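Local coordinates for protein tryptophan halogenase (Shewanella frigidimarina, PDB 2PYX) that probably works as an FAD-dependent halogenase of the tryptophan halogenase family, a group generally assigned flavin monooxygenase activity, at residues Q144-L147 with T148-G151; R500-A503 with L504-L508. All blocks are in the same frame, centred on the assembly; numbering follows the deposited sequence.

Contact 1: Q144-L147 with T148-G151; sequences QQVL and TQLG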
ATOM      1  N   GLN A 144       2.249   1.993  19.524  1.00 17.25           N
ATOM      2  CA  GLN A 144       3.182   1.435  18.538  1.00 16.98           C
ATOM      3  C   GLN A 144       4.502   2.144  18.417  1.00 18.68           C
ATOM      4  O   GLN A 144       5.495   1.557  17.987  1.00 19.85           O
ATOM      5  CB  GLN A 144       2.524   1.397  17.152  1.00 17.51           C
ATOM      6  CG  GLN A 144       1.735   0.169  16.973  1.00 16.99           C
ATOM      7  CD  GLN A 144       1.041   0.039  15.626  1.00 14.84           C
ATOM      8  OE1 GLN A 144       0.589   1.023  15.078  1.00 14.41           O
ATOM      9  NE2 GLN A 144       0.890  -1.204  15.141  1.00 13.31           N
ATOM     10  N   GLN A 145       4.553   3.427  18.738  1.00 18.87           N
ATOM     11  CA  GLN A 145       5.831   4.138  18.644  1.00 19.58           C
ATOM     12  C   GLN A 145       6.835   3.460  19.561  1.00 19.61           C
ATOM     13  O   GLN A 145       7.885   3.000  19.112  1.00 22.74           O
ATOM     14  CB  GLN A 145       5.702   5.627  18.962  1.00 20.44           C
ATOM     15  CG  GLN A 145       6.998   6.444  19.011  1.00 25.61           C
ATOM     16  CD  GLN A 145       7.832   6.352  17.717  1.00 27.78           C
ATOM     17  OE1 GLN A 145       8.079   5.259  17.193  1.00 38.15           O
ATOM     18  NE2 GLN A 145       8.255   7.490  17.207  1.00 40.49           N
ATOM     19  N   VAL A 146       6.453   3.324  20.827  1.00 19.11           N
ATOM     20  CA  VAL A 146       7.303   2.693  21.826  1.00 17.66           C
ATOM     21  C   VAL A 146       7.551   1.215  21.501  1.00 15.98           C
ATOM     22  O   VAL A 146       8.684   0.763  21.572  1.00 17.37           O
ATOM     23  CB  VAL A 146       6.700   2.870  23.248  1.00 18.34           C
ATOM     24  CG1 VAL A 146       7.441   2.004  24.239  1.00 20.57           C
ATOM     25  CG2 VAL A 146       6.746   4.344  23.658  1.00 21.81           C
ATOM     26  N   LEU A 147       6.508   0.479  21.110  1.00 14.65           N
ATOM     27  CA  LEU A 147       6.636  -0.947  20.900  1.00 13.53           C
ATOM     28  C   LEU A 147       7.498  -1.283  19.680  1.00 14.99           C
ATOM     29  O   LEU A 147       8.305  -2.194  19.705  1.00 13.70           O
ATOM     30  CB  LEU A 147       5.253  -1.586  20.805  1.00 14.32           C
ATOM     31  CG  LEU A 147       4.382  -1.376  22.060  1.00 14.44           C
ATOM     32  CD1 LEU A 147       2.934  -1.780  21.852  1.00 15.44           C
ATOM     33  CD2 LEU A 147       4.939  -2.133  23.241  1.00 18.60           C
ATOM     34  N   THR A 148       7.333  -0.534  18.598  1.00 15.39           N
ATOM     35  CA  THR A 148       8.125  -0.780  17.403  1.00 14.03           C
ATOM     36  C   THR A 148       9.585  -0.364  17.617  1.00 14.90           C
ATOM     37  O   THR A 148      10.481  -0.985  17.060  1.00 16.31           O
ATOM     38  CB  THR A 148       7.507  -0.112  16.145  1.00 14.48           C
ATOM     39  OG1 THR A 148       7.422   1.292  16.347  1.00 14.34           O
ATOM     40  CG2 THR A 148       6.140  -0.684  15.859  1.00 13.69           C
ATOM     41  N   GLN A 149       9.816   0.680  18.423  1.00 16.93           N
ATOM     42  CA  GLN A 149      11.197   1.058  18.770  1.00 20.68           C
ATOM     43  C   GLN A 149      11.909  -0.114  19.458  1.00 21.13           C
ATOM     44  O   GLN A 149      13.123  -0.328  19.295  1.00 20.78           O
ATOM     45  CB  GLN A 149      11.190   2.292  19.659  1.00 20.96           C
ATOM     46  CG  GLN A 149      10.908   3.572  18.873  1.00 28.60           C
ATOM     47  CD  GLN A 149      10.685   4.807  19.755  1.00 30.43           C
ATOM     48  OE1 GLN A 149      10.847   5.939  19.289  1.00 44.09           O
ATOM     49  NE2 GLN A 149      10.324   4.596  21.028  1.00 44.16           N
ATOM     50  N   LEU A 150      11.141  -0.869  20.224  1.00 19.21           N
ATOM     51  CA  LEU A 150      11.637  -2.064  20.923  1.00 20.01           C
ATOM     52  C   LEU A 150      11.684  -3.333  20.074  1.00 19.07           C
ATOM     53  O   LEU A 150      12.019  -4.405  20.580  1.00 20.70           O
ATOM     54  CB  LEU A 150      10.744  -2.313  22.115  1.00 19.65           C
ATOM     55  CG  LEU A 150      10.848  -1.293  23.238  1.00 21.68           C
ATOM     56  CD1 LEU A 150       9.756  -1.518  24.228  1.00 20.22           C
ATOM     57  CD2 LEU A 150      12.219  -1.393  23.927  1.00 25.89           C
ATOM     58  N   GLY A 151      11.316  -3.237  18.795  1.00 17.27           N
ATOM     59  CA  GLY A 151      11.324  -4.366  17.889  1.00 15.71           C
ATOM     60  C   GLY A 151      10.263  -5.406  18.168  1.00 12.08           C
ATOM     61  O   GLY A 151      10.425  -6.583  17.791  1.00 14.03           O
TER
HETATM   62  O   HOH W   1      10.751   2.446  23.010  1.00 30.25           O

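Contact 2: R500-A503 with L504-L508; sequences RTQA and LSKNL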
ATOM      1  N   ARG A 500      -1.546   1.198  28.704  1.00 17.88           N
ATOM      2  CA  ARG A 500      -1.589   0.127  27.718  1.00 17.88           C
ATOM      3  C   ARG A 500      -0.235  -0.102  27.069  1.00 17.64           C
ATOM      4  O   ARG A 500       0.160  -1.240  26.838  1.00 17.42           O
ATOM      5  CB  ARG A 500      -2.624   0.445  26.641  1.00 19.11           C
ATOM      6  CG  ARG A 500      -2.788  -0.629  25.624  1.00 23.73           C
ATOM      7  CD  ARG A 500      -4.077  -0.420  24.873  1.00 30.56           C
ATOM      8  NE  ARG A 500      -4.199  -1.374  23.792  1.00 29.06           N
ATOM      9  CZ  ARG A 500      -3.574  -1.261  22.616  1.00 38.97           C
ATOM     10  NH1 ARG A 500      -2.778  -0.216  22.347  1.00 34.31           N
ATOM     11  NH2 ARG A 500      -3.741  -2.200  21.703  1.00 36.06           N
ATOM     12  N   THR A 501       0.448   0.982  26.708  1.00 16.32           N
ATOM     13  CA  THR A 501       1.785   0.911  26.157  1.00 16.03           C
ATOM     14  C   THR A 501       2.717   0.153  27.106  1.00 16.81           C
ATOM     15  O   THR A 501       3.456  -0.758  26.704  1.00 16.41           O
ATOM     16  CB  THR A 501       2.348   2.324  25.885  1.00 18.07           C
ATOM     17  OG1 THR A 501       1.461   3.021  24.994  1.00 16.33           O
ATOM     18  CG2 THR A 501       3.732   2.251  25.295  1.00 19.07           C
ATOM     19  N   GLN A 502       2.668   0.528  28.379  1.00 18.70           N
ATOM     20  CA  GLN A 502       3.536  -0.103  29.357  1.00 19.93           C
ATOM     21  C   GLN A 502       3.220  -1.594  29.451  1.00 19.60           C
ATOM     22  O   GLN A 502       4.143  -2.412  29.477  1.00 20.07           O
ATOM     23  CB  GLN A 502       3.406   0.604  30.709  1.00 21.47           C
ATOM     24  CG  GLN A 502       4.282   0.016  31.803  1.00 33.56           C
ATOM     25  CD  GLN A 502       5.708   0.572  31.801  1.00 46.43           C
ATOM     26  OE1 GLN A 502       6.258   0.957  30.757  1.00 47.23           O
ATOM     27  NE2 GLN A 502       6.311   0.617  32.987  1.00 53.29           N
ATOM     28  N   ALA A 503       1.936  -1.947  29.483  1.00 18.30           N
ATOM     29  CA  ALA A 503       1.559  -3.358  29.648  1.00 16.48           C
ATOM     30  C   ALA A 503       2.036  -4.156  28.442  1.00 18.28           C
ATOM     31  O   ALA A 503       2.677  -5.195  28.573  1.00 19.51           O
ATOM     32  CB  ALA A 503       0.072  -3.512  29.850  1.00 20.77           C
ATOM     33  N   LEU A 504       1.767  -3.649  27.241  1.00 16.11           N
ATOM     34  CA  LEU A 504       2.172  -4.362  26.035  1.00 15.59           C
ATOM     35  C   LEU A 504       3.678  -4.464  25.913  1.00 14.12           C
ATOM     36  O   LEU A 504       4.196  -5.462  25.397  1.00 14.53           O
ATOM     37  CB  LEU A 504       1.597  -3.678  24.783  1.00 14.89           C
ATOM     38  CG  LEU A 504       0.098  -3.848  24.620  1.00 16.62           C
ATOM     39  CD1 LEU A 504      -0.415  -2.973  23.495  1.00 20.24           C
ATOM     40  CD2 LEU A 504      -0.284  -5.281  24.328  1.00 17.60           C
ATOM     41  N   SER A 505       4.405  -3.447  26.364  1.00 15.21           N
ATOM     42  CA  SER A 505       5.863  -3.443  26.225  1.00 15.57           C
ATOM     43  C   SER A 505       6.509  -4.588  27.000  1.00 15.18           C
ATOM     44  O   SER A 505       7.597  -5.050  26.659  1.00 15.84           O
ATOM     45  CB  SER A 505       6.477  -2.100  26.650  1.00 18.29           C
ATOM     46  OG  SER A 505       6.556  -1.992  28.071  1.00 21.23           O
ATOM     47  N   LYS A 506       5.799  -5.044  28.022  1.00 17.10           N
ATOM     48  CA  LYS A 506       6.282  -6.130  28.872  1.00 18.81           C
ATOM     49  C   LYS A 506       5.852  -7.514  28.408  1.00 19.71           C
ATOM     50  O   LYS A 506       6.426  -8.522  28.819  1.00 20.98           O
ATOM     51  CB  LYS A 506       5.804  -5.838  30.303  1.00 19.90           C
ATOM     52  CG  LYS A 506       6.423  -4.545  30.797  1.00 26.64           C
ATOM     53  CD  LYS A 506       5.964  -4.105  32.152  1.00 35.32           C
ATOM     54  CE  LYS A 506       6.737  -2.859  32.575  1.00 34.47           C
ATOM     55  NZ  LYS A 506       8.231  -2.995  32.437  1.00 35.69           N
ATOM     56  N   ASN A 507       4.888  -7.603  27.501  1.00 16.72           N
ATOM     57  CA  ASN A 507       4.299  -8.877  27.166  1.00 18.00           C
ATOM     58  C   ASN A 507       4.481  -9.346  25.717  1.00 19.56           C
ATOM     59  O   ASN A 507       4.490 -10.545  25.444  1.00 21.01           O
ATOM     60  CB  ASN A 507       2.870  -8.815  27.634  1.00 18.37           C
ATOM     61  CG  ASN A 507       2.787  -8.865  29.166  1.00 21.44           C
ATOM     62  OD1 ASN A 507       3.070  -9.924  29.765  1.00 23.54           O
ATOM     63  ND2 ASN A 507       2.489  -7.722  29.811  1.00 16.69           N
ATOM     64  N   LEU A 508       4.701  -8.419  24.791  1.00 16.48           N
ATOM     65  CA  LEU A 508       4.796  -8.805  23.377  1.00 16.18           C
ATOM     66  C   LEU A 508       6.169  -9.360  23.019  1.00 14.82           C
ATOM     67  O   LEU A 508       7.191  -8.965  23.598  1.00 16.00           O
ATOM     68  CB  LEU A 508       4.484  -7.599  22.469  1.00 14.45           C
ATOM     69  CG  LEU A 508       3.031  -7.132  22.384  1.00 14.02           C
ATOM     70  CD1 LEU A 508       2.939  -5.728  21.770  1.00 18.74           C
ATOM     71  CD2 LEU A 508       2.164  -8.108  21.618  1.00 16.45           C
TER

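Contact 1: Q144-L147 with T148-G151
The side-chain amides of Gln145 and Gln149, one helical turn apart, stack nearly flat: their planes are 17° apart, and Gln149 OE1 lies 3.4 Å from Gln145 CD. Gln145 CG stands anti to the backbone N (chi1 175°) and the chain then bends at chi2, which brings this amide back over that of Gln149. The two amides are anchored differently. Gln145 OE1 accepts a hydrogen bond from Arg93 of strand 87-95, whereas Gln149 NE2 donates to water 1 at 3.0 Å, and the same water donates to Val146 O. With an alanine at Gln145, Arg93 would probably be left without this acceptor and the Gln149 amide without its stacking partner and freer to turn. One residue earlier, the backbone carbonyl of Gln144 is gripped twice by Thr148: OG1 donates to Gln144 O at a short 2.5 Å, and the Thr148 backbone N donates at 2.9 Å. The side-chain amide of Gln144 turns away, bonded to Ser114, Asn167 and Gln90. Towards the C-terminal end, Val146 CG1 meets Leu150 CD1 at 4.2 Å, and Leu150 N bonds to Val146 O. Gly151, with phi 70°, closes helix 144-149 in a Schellman motif. The short helix thus lies on the sheet through Arg93 and Gln90, its Gln144 side chain about 9 Å from that of Lys89, the predicted active-site residue. Its chemistry is therefore graded: the buried Gln144 amide, Gln145 OE1 and Thr148 OG1 meet protein partners, while the exposed Gln149 shares a water through NE2.

Contact 2: R500-A503 with L504-L508
Ala503 O takes two donors that approach from opposite faces of its carbonyl plane. Asn507 ND2 donates to it at 2.8 Å, while Lys506 N donates at 3.2 Å from well above the plane, 60° out of it. Asn507 reaches this oxygen with CG beside its own backbone N (chi1 -72°), which turns the amide back along the helix. Gln502 O likewise has a side-chain donor: Ser505 OG gives it a bond of 2.8 Å, and the contribution of Lys506 N is only weak. Further up, the regular helical pattern satisfies the carbonyls, with Leu504 N donating to Arg500 O almost straight at 171° and Ser505 N to Thr501 O. These bonds belong to the last turns of helix 484-507, where N-H bonds four residues back give way to a three-residue one, Lys506 N to Ala503 O, joined by the side-chain donors of Ser505 and Asn507. In the following turn, Leu504 O accepts from both Asn507 N and Leu508 N. Thr501 OG1 is satisfied one turn back, by Asn497 O. The guanidinium of Arg500 has Leu504 CD1 over the centre of one face, 3.7 Å above its plane, an apolar cover that leaves the N-H groups to bond in other directions; NH2 donates to Asn166 OD1, and NH1 too is hydrogen-bonded outside the two segments. On the exposed flank, the aliphatic part of Lys506 crosses the amide of Gln502, whose NE2 lies 3.5 Å from Lys506 CE. Leu504 and Ser505 also pack against Leu147 of helix 144-149.

Contact 1 takes in the whole short helix 144-149 and its C-terminal turn, contact 2 the last turns of the long helix 484-507; the helices pack directly on each other, the contact centres about 10 Å apart. Contact 1 is partly buried, between the sheet and helix 484-507; contact 2 is a surface contact, farther from the chain's centre and away from the annotated sites. At the largely apolar seam, Leu147 CD2 comes within 3.4 Å of Ser505 CA, and Val146 CB within 3.7 Å of Thr501 CG2. Side chains bond back to their own helix in both, but the Gln144 and Gln145 amides also reach sheet and loops, whereas in 500-508 Arg500 NH2 reaches a loop.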